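Local coordinates for protein alpha-fucosidase (Bifidobacterium bifidum, PDB 2EAB) that probably hydrolyses terminal alpha-1,2-linked L-fucose from glycans, as a glycoside hydrolase of family 95 whose catalytic portion makes up this chain, at residues Val849-Gly854 with Tyr892-Lys897; Ala870-Asn875 with Ser880-Asp885. One frame throughout, in Å; residues are numbered along the deposited sequence.

How the contacts relate
Both contacts belong to the C-terminal beta domain of this family 95 enzyme, their centres about 31 Å (contact 1) and 35 Å (contact 2) from the centre of the chain and away from the calcium site. The two centres are about 11 Å apart. Contact 2 pairs the two strands of a hairpin; contact 1 packs one sheet of the domain on another. Strand 847-851 joins them, since it lies beside strand 880-884 in the same sheet: Val849 N approaches Leu882 O at 2.8 Å, a probable hydrogen bond. A second junction is aromatic, Tyr892 CG lying 3.8 Å from Phe884 CE1, between the end of the hairpin and the strand that follows it in the chain.

Contact 1. Residues Val849-Gly854 with Tyr892-Lys897; sequences VKITAG and YTITKK
Ile894 faces Val849 and Ile851 across the interior of a two-sheet beta domain, the C-terminal domain of this family 95 glycosidase. Strand 847-851 belongs to a mixed sheet and strand 890-896 to an antiparallel one, so the contact joins layers rather than neighbouring strands. The backbones stay well apart, with 9.6 Å between Val849 CA and Ile894 CA, and no hydrogen bond crosses between the two segments.

The direct interaction is entirely apolar, made by branched side chains that all leave the backbone toward the opposite strand. Both branches of Ile894 are used. With CG1 beside its own backbone N (chi1 -53°) and the chain then extended, CD1 is sent toward Val849 while CG2 is left for Ile851. Ile851 and Ile894 lie alongside, their side chains running in opposite senses, whereas Val849 meets Ile894 tip to tip. The three residues are buried and touch through methyl groups only; Tyr859 touches both isoleucines, and Leu882 packs on Ile894.

Polar bonds run within the mixed sheet and at the end of its strand: Lys850 has backbone bonds to Thr799 and Ile801, and Thr852 OG1 is hydrogen-bonded to Asn800 OD1 where the strand gives way to the inverse gamma turn centred on Ala853. Between the sheets, the closer methyl pair is Ile851 CD1 and Ile894 CG2 at 3.9 Å; Val849 CG1 and Ile894 CD1 follow at 4.2 Å.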
loop_
_atom_site.group_PDB
_atom_site.type_symbol
_atom_site.label_atom_id
_atom_site.label_comp_id
_atom_site.label_asym_id
_atom_site.label_seq_id
_atom_site.Cartn_x
_atom_site.Cartn_y
_atom_site.Cartn_z
ATOM N N VAL A 849 -7.725 27.533 2.565
ATOM C CA VAL A 849 -6.290 27.283 2.556
ATOM C C VAL A 849 -5.609 27.814 3.814
ATOM O O VAL A 849 -5.664 29.018 4.100
ATOM C CB VAL A 849 -5.626 27.903 1.298
ATOM C CG1 VAL A 849 -4.149 27.558 1.249
ATOM C CG2 VAL A 849 -6.325 27.429 0.027
ATOM N N LYS A 850 -4.980 26.904 4.560
ATOM C CA LYS A 850 -4.090 27.256 5.657
ATOM C C LYS A 850 -2.674 27.245 5.113
ATOM O O LYS A 850 -2.314 26.369 4.320
ATOM C CB LYS A 850 -4.203 26.233 6.790
ATOM C CG LYS A 850 -3.474 26.633 8.067
ATOM C CD LYS A 850 -3.637 25.603 9.176
ATOM C CE LYS A 850 -2.902 26.046 10.431
ATOM N NZ LYS A 850 -3.048 25.057 11.539
ATOM N N ILE A 851 -1.867 28.214 5.534
ATOM C CA ILE A 851 -0.448 28.193 5.209
ATOM C C ILE A 851 0.288 28.150 6.538
ATOM O O ILE A 851 0.459 29.173 7.210
ATOM C CB ILE A 851 -0.016 29.387 4.314
ATOM C CG1 ILE A 851 -0.784 29.351 2.986
ATOM C CG2 ILE A 851 1.490 29.344 4.053
ATOM C CD1 ILE A 851 -0.582 30.569 2.096
ATOM N N THR A 852 0.670 26.946 6.946
ATOM C CA THR A 852 1.262 26.762 8.263
ATOM C C THR A 852 2.624 27.447 8.342
ATOM O O THR A 852 2.939 28.112 9.332
ATOM C CB THR A 852 1.346 25.273 8.620
ATOM O OG1 THR A 852 0.019 24.759 8.756
ATOM C CG2 THR A 852 2.076 25.060 9.928
ATOM N N ALA A 853 3.415 27.293 7.289
ATOM C CA ALA A 853 4.711 27.943 7.198
ATOM C C ALA A 853 4.559 29.316 6.538
ATOM O O ALA A 853 4.902 29.503 5.365
ATOM C CB ALA A 853 5.691 27.062 6.434
ATOM N N GLY A 854 4.019 30.267 7.299
ATOM C CA GLY A 854 3.887 31.650 6.837
ATOM C C GLY A 854 2.670 32.400 7.349
ATOM O O GLY A 854 2.738 33.618 7.549
ATOM N N TYR A 892 -4.969 28.945 -9.133
ATOM C CA TYR A 892 -4.900 30.142 -8.304
ATOM C C TYR A 892 -3.515 30.246 -7.705
ATOM O O TYR A 892 -2.957 29.251 -7.232
ATOM C CB TYR A 892 -5.981 30.088 -7.218
ATOM C CG TYR A 892 -7.343 29.951 -7.837
ATOM C CD1 TYR A 892 -8.102 31.079 -8.144
ATOM C CD2 TYR A 892 -7.848 28.699 -8.185
ATOM C CE1 TYR A 892 -9.340 30.962 -8.752
ATOM C CE2 TYR A 892 -9.081 28.572 -8.797
ATOM C CZ TYR A 892 -9.824 29.706 -9.074
ATOM O OH TYR A 892 -11.042 29.577 -9.686
ATOM N N THR A 893 -2.955 31.448 -7.752
ATOM C CA THR A 893 -1.616 31.679 -7.249
ATOM C C THR A 893 -1.688 32.500 -5.966
ATOM O O THR A 893 -2.315 33.567 -5.930
ATOM C CB THR A 893 -0.729 32.366 -8.313
ATOM O OG1 THR A 893 -0.754 31.596 -9.522
ATOM C CG2 THR A 893 0.706 32.485 -7.835
ATOM N N ILE A 894 -1.053 31.986 -4.918
ATOM C CA ILE A 894 -1.093 32.595 -3.593
ATOM C C ILE A 894 0.305 33.049 -3.211
ATOM O O ILE A 894 1.243 32.249 -3.198
ATOM C CB ILE A 894 -1.661 31.617 -2.538
ATOM C CG1 ILE A 894 -3.012 31.055 -3.002
ATOM C CG2 ILE A 894 -1.797 32.308 -1.189
ATOM C CD1 ILE A 894 -3.564 29.942 -2.127
ATOM N N THR A 895 0.435 34.343 -2.920
ATOM C CA THR A 895 1.732 34.965 -2.655
ATOM C C THR A 895 1.633 35.935 -1.481
ATOM O O THR A 895 0.542 36.378 -1.136
ATOM C CB THR A 895 2.236 35.746 -3.887
ATOM O OG1 THR A 895 1.191 36.605 -4.360
ATOM C CG2 THR A 895 2.661 34.794 -5.002
ATOM N N LYS A 896 2.776 36.258 -0.875
ATOM C CA LYS A 896 2.828 37.223 0.226
ATOM C C LYS A 896 2.340 38.593 -0.214
ATOM O O LYS A 896 2.721 39.082 -1.283
ATOM C CB LYS A 896 4.255 37.393 0.736
ATOM C CG LYS A 896 4.826 36.239 1.526
ATOM C CD LYS A 896 6.206 36.607 2.076
ATOM C CE LYS A 896 7.213 36.949 0.974
ATOM N NZ LYS A 896 7.493 35.806 0.053
ATOM N N LYS A 897 1.513 39.219 0.619
ATOM C CA LYS A 897 1.127 40.611 0.402
ATOM C C LYS A 897 2.332 41.529 0.600
ATOM O O LYS A 897 3.193 41.269 1.444
ATOM C CB LYS A 897 0.007 41.020 1.354
ATOM C CG LYS A 897 -1.335 40.372 1.057
ATOM C CD LYS A 897 -2.412 40.853 2.019
ATOM C CE LYS A 897 -2.176 40.336 3.430
ATOM N NZ LYS A 897 -3.098 40.973 4.411
#

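Contact 2. Residues Ala870-Asn875 with Ser880-Asp885; sequences AKVVTN and SLLVFD
Lys871 and Val883 exchange two backbone hydrogen bonds, and Val873 and Leu881 exchange two more, so that four amide N-H groups and four carbonyls are satisfied across this pair of antiparallel strands. Lys871 N reaches Val883 O at 2.9 Å, its bond the most bent of the four (148° at the hydrogen), while Val883 N returns to Lys871 O at 2.8 Å. In the next ring Val873 N donates to Leu881 O at 3.0 Å, and Leu881 N to Val873 O at 2.9 Å. Each carbonyl also receives a CA-H contact, the shortest from Ser880 CA to Val873 O at 3.1 Å.

At the turn end the two hydroxyls, Thr874 OG1 and Ser880 OG, are hydrogen-bonded at 2.8 Å; each lies beside its own backbone N, which brings them together on one face. Along that face the side chains of Val872 and Leu882 cross obliquely, CG2 of Val872 lying 3.9 Å from CD2 of Leu882. On the other face Val873 CG2 touches both Leu881 CB and Val883 CG2, the two valines crossing at about a right angle, with Tyr795 packed against all three residues.

Outward, backbone hydrogen bonds link Phe884 to Ala847 and Thr874 to Thr790, while Asn875 OD1 accepts from Ala879 N inside the connecting loop. The arrangement is a beta hairpin, with strand 871-874 outermost in its five-stranded mixed sheet.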
loop_
_atom_site.group_PDB
_atom_site.type_symbol
_atom_site.label_atom_id
_atom_site.label_comp_id
_atom_site.label_asym_id
_atom_site.label_seq_id
_atom_site.Cartn_x
_atom_site.Cartn_y
_atom_site.Cartn_z
ATOM N N ALA A 870 -10.976 36.828 -1.639
ATOM C CA ALA A 870 -10.664 35.799 -0.651
ATOM C C ALA A 870 -10.852 36.339 0.756
ATOM O O ALA A 870 -10.223 37.331 1.146
ATOM C CB ALA A 870 -9.251 35.266 -0.840
ATOM N N LYS A 871 -11.734 35.685 1.500
ATOM C CA LYS A 871 -12.003 36.031 2.888
ATOM C C LYS A 871 -10.963 35.376 3.783
ATOM O O LYS A 871 -10.508 34.261 3.515
ATOM C CB LYS A 871 -13.409 35.569 3.291
ATOM C CG LYS A 871 -14.543 36.145 2.441
ATOM C CD LYS A 871 -14.749 37.635 2.681
ATOM C CE LYS A 871 -15.705 38.224 1.657
ATOM N NZ LYS A 871 -15.781 39.706 1.761
ATOM N N VAL A 872 -10.572 36.081 4.836
ATOM C CA VAL A 872 -9.708 35.511 5.861
ATOM C C VAL A 872 -10.579 35.171 7.066
ATOM O O VAL A 872 -11.278 36.042 7.602
ATOM C CB VAL A 872 -8.564 36.481 6.259
ATOM C CG1 VAL A 872 -7.736 35.911 7.412
ATOM C CG2 VAL A 872 -7.670 36.781 5.064
ATOM N N VAL A 873 -10.561 33.899 7.458
ATOM C CA VAL A 873 -11.249 33.444 8.665
ATOM C C VAL A 873 -10.205 32.977 9.677
ATOM O O VAL A 873 -9.137 32.499 9.293
ATOM C CB VAL A 873 -12.301 32.336 8.374
ATOM C CG1 VAL A 873 -13.391 32.869 7.450
ATOM C CG2 VAL A 873 -11.652 31.085 7.780
ATOM N N THR A 874 -10.516 33.121 10.961
ATOM C CA THR A 874 -9.542 32.875 12.016
ATOM C C THR A 874 -10.181 32.099 13.160
ATOM O O THR A 874 -11.336 32.337 13.511
ATOM C CB THR A 874 -8.932 34.215 12.510
ATOM O OG1 THR A 874 -8.394 34.921 11.386
ATOM C CG2 THR A 874 -7.817 33.992 13.517
ATOM N N ASN A 875 -9.428 31.155 13.720
ATOM C CA ASN A 875 -9.896 30.404 14.876
ATOM C C ASN A 875 -9.408 31.002 16.199
ATOM O O ASN A 875 -8.668 31.995 16.213
ATOM C CB ASN A 875 -9.580 28.901 14.754
ATOM C CG ASN A 875 -8.103 28.577 14.910
ATOM O OD1 ASN A 875 -7.304 29.392 15.373
ATOM N ND2 ASN A 875 -7.738 27.356 14.535
ATOM N N SER A 880 -5.318 31.076 10.652
ATOM C CA SER A 880 -6.190 31.632 9.617
ATOM C C SER A 880 -6.246 30.794 8.345
ATOM O O SER A 880 -5.276 30.108 7.993
ATOM C CB SER A 880 -5.759 33.054 9.254
ATOM O OG SER A 880 -6.038 33.962 10.305
ATOM N N LEU A 881 -7.390 30.862 7.668
ATOM C CA LEU A 881 -7.543 30.339 6.314
ATOM C C LEU A 881 -7.902 31.457 5.349
ATOM O O LEU A 881 -8.574 32.428 5.721
ATOM C CB LEU A 881 -8.661 29.297 6.235
ATOM C CG LEU A 881 -8.750 28.137 7.218
ATOM C CD1 LEU A 881 -9.937 27.281 6.832
ATOM C CD2 LEU A 881 -7.488 27.302 7.225
ATOM N N LEU A 882 -7.454 31.299 4.108
ATOM C CA LEU A 882 -7.986 32.042 2.973
ATOM C C LEU A 882 -9.101 31.217 2.356
ATOM O O LEU A 882 -8.898 30.046 2.019
ATOM C CB LEU A 882 -6.894 32.272 1.934
ATOM C CG LEU A 882 -5.845 33.326 2.278
ATOM C CD1 LEU A 882 -4.580 33.107 1.467
ATOM C CD2 LEU A 882 -6.397 34.733 2.049
ATOM N N VAL A 883 -10.276 31.819 2.219
ATOM C CA VAL A 883 -11.447 31.125 1.703
ATOM C C VAL A 883 -11.927 31.820 0.440
ATOM O O VAL A 883 -12.207 33.024 0.455
ATOM C CB VAL A 883 -12.588 31.078 2.752
ATOM C CG1 VAL A 883 -13.817 30.372 2.190
ATOM C CG2 VAL A 883 -12.116 30.386 4.027
ATOM N N PHE A 884 -12.032 31.069 -0.650
ATOM C CA PHE A 884 -12.440 31.642 -1.928
ATOM C C PHE A 884 -13.132 30.635 -2.824
ATOM O O PHE A 884 -12.895 29.428 -2.722
ATOM C CB PHE A 884 -11.264 32.326 -2.651
ATOM C CG PHE A 884 -10.040 31.454 -2.838
ATOM C CD1 PHE A 884 -9.782 30.850 -4.067
ATOM C CD2 PHE A 884 -9.123 31.275 -1.803
ATOM C CE1 PHE A 884 -8.637 30.068 -4.255
ATOM C CE2 PHE A 884 -7.985 30.488 -1.980
ATOM C CZ PHE A 884 -7.739 29.890 -3.207
ATOM N N ASP A 885 -14.012 31.139 -3.681
ATOM C CA ASP A 885 -14.635 30.326 -4.714
ATOM C C ASP A 885 -13.602 29.911 -5.738
ATOM O O ASP A 885 -12.646 30.634 -5.995
ATOM C CB ASP A 885 -15.730 31.114 -5.435
ATOM C CG ASP A 885 -16.912 31.441 -4.543
ATOM O OD1 ASP A 885 -17.110 30.776 -3.504
ATOM O OD2 ASP A 885 -17.656 32.379 -4.895
#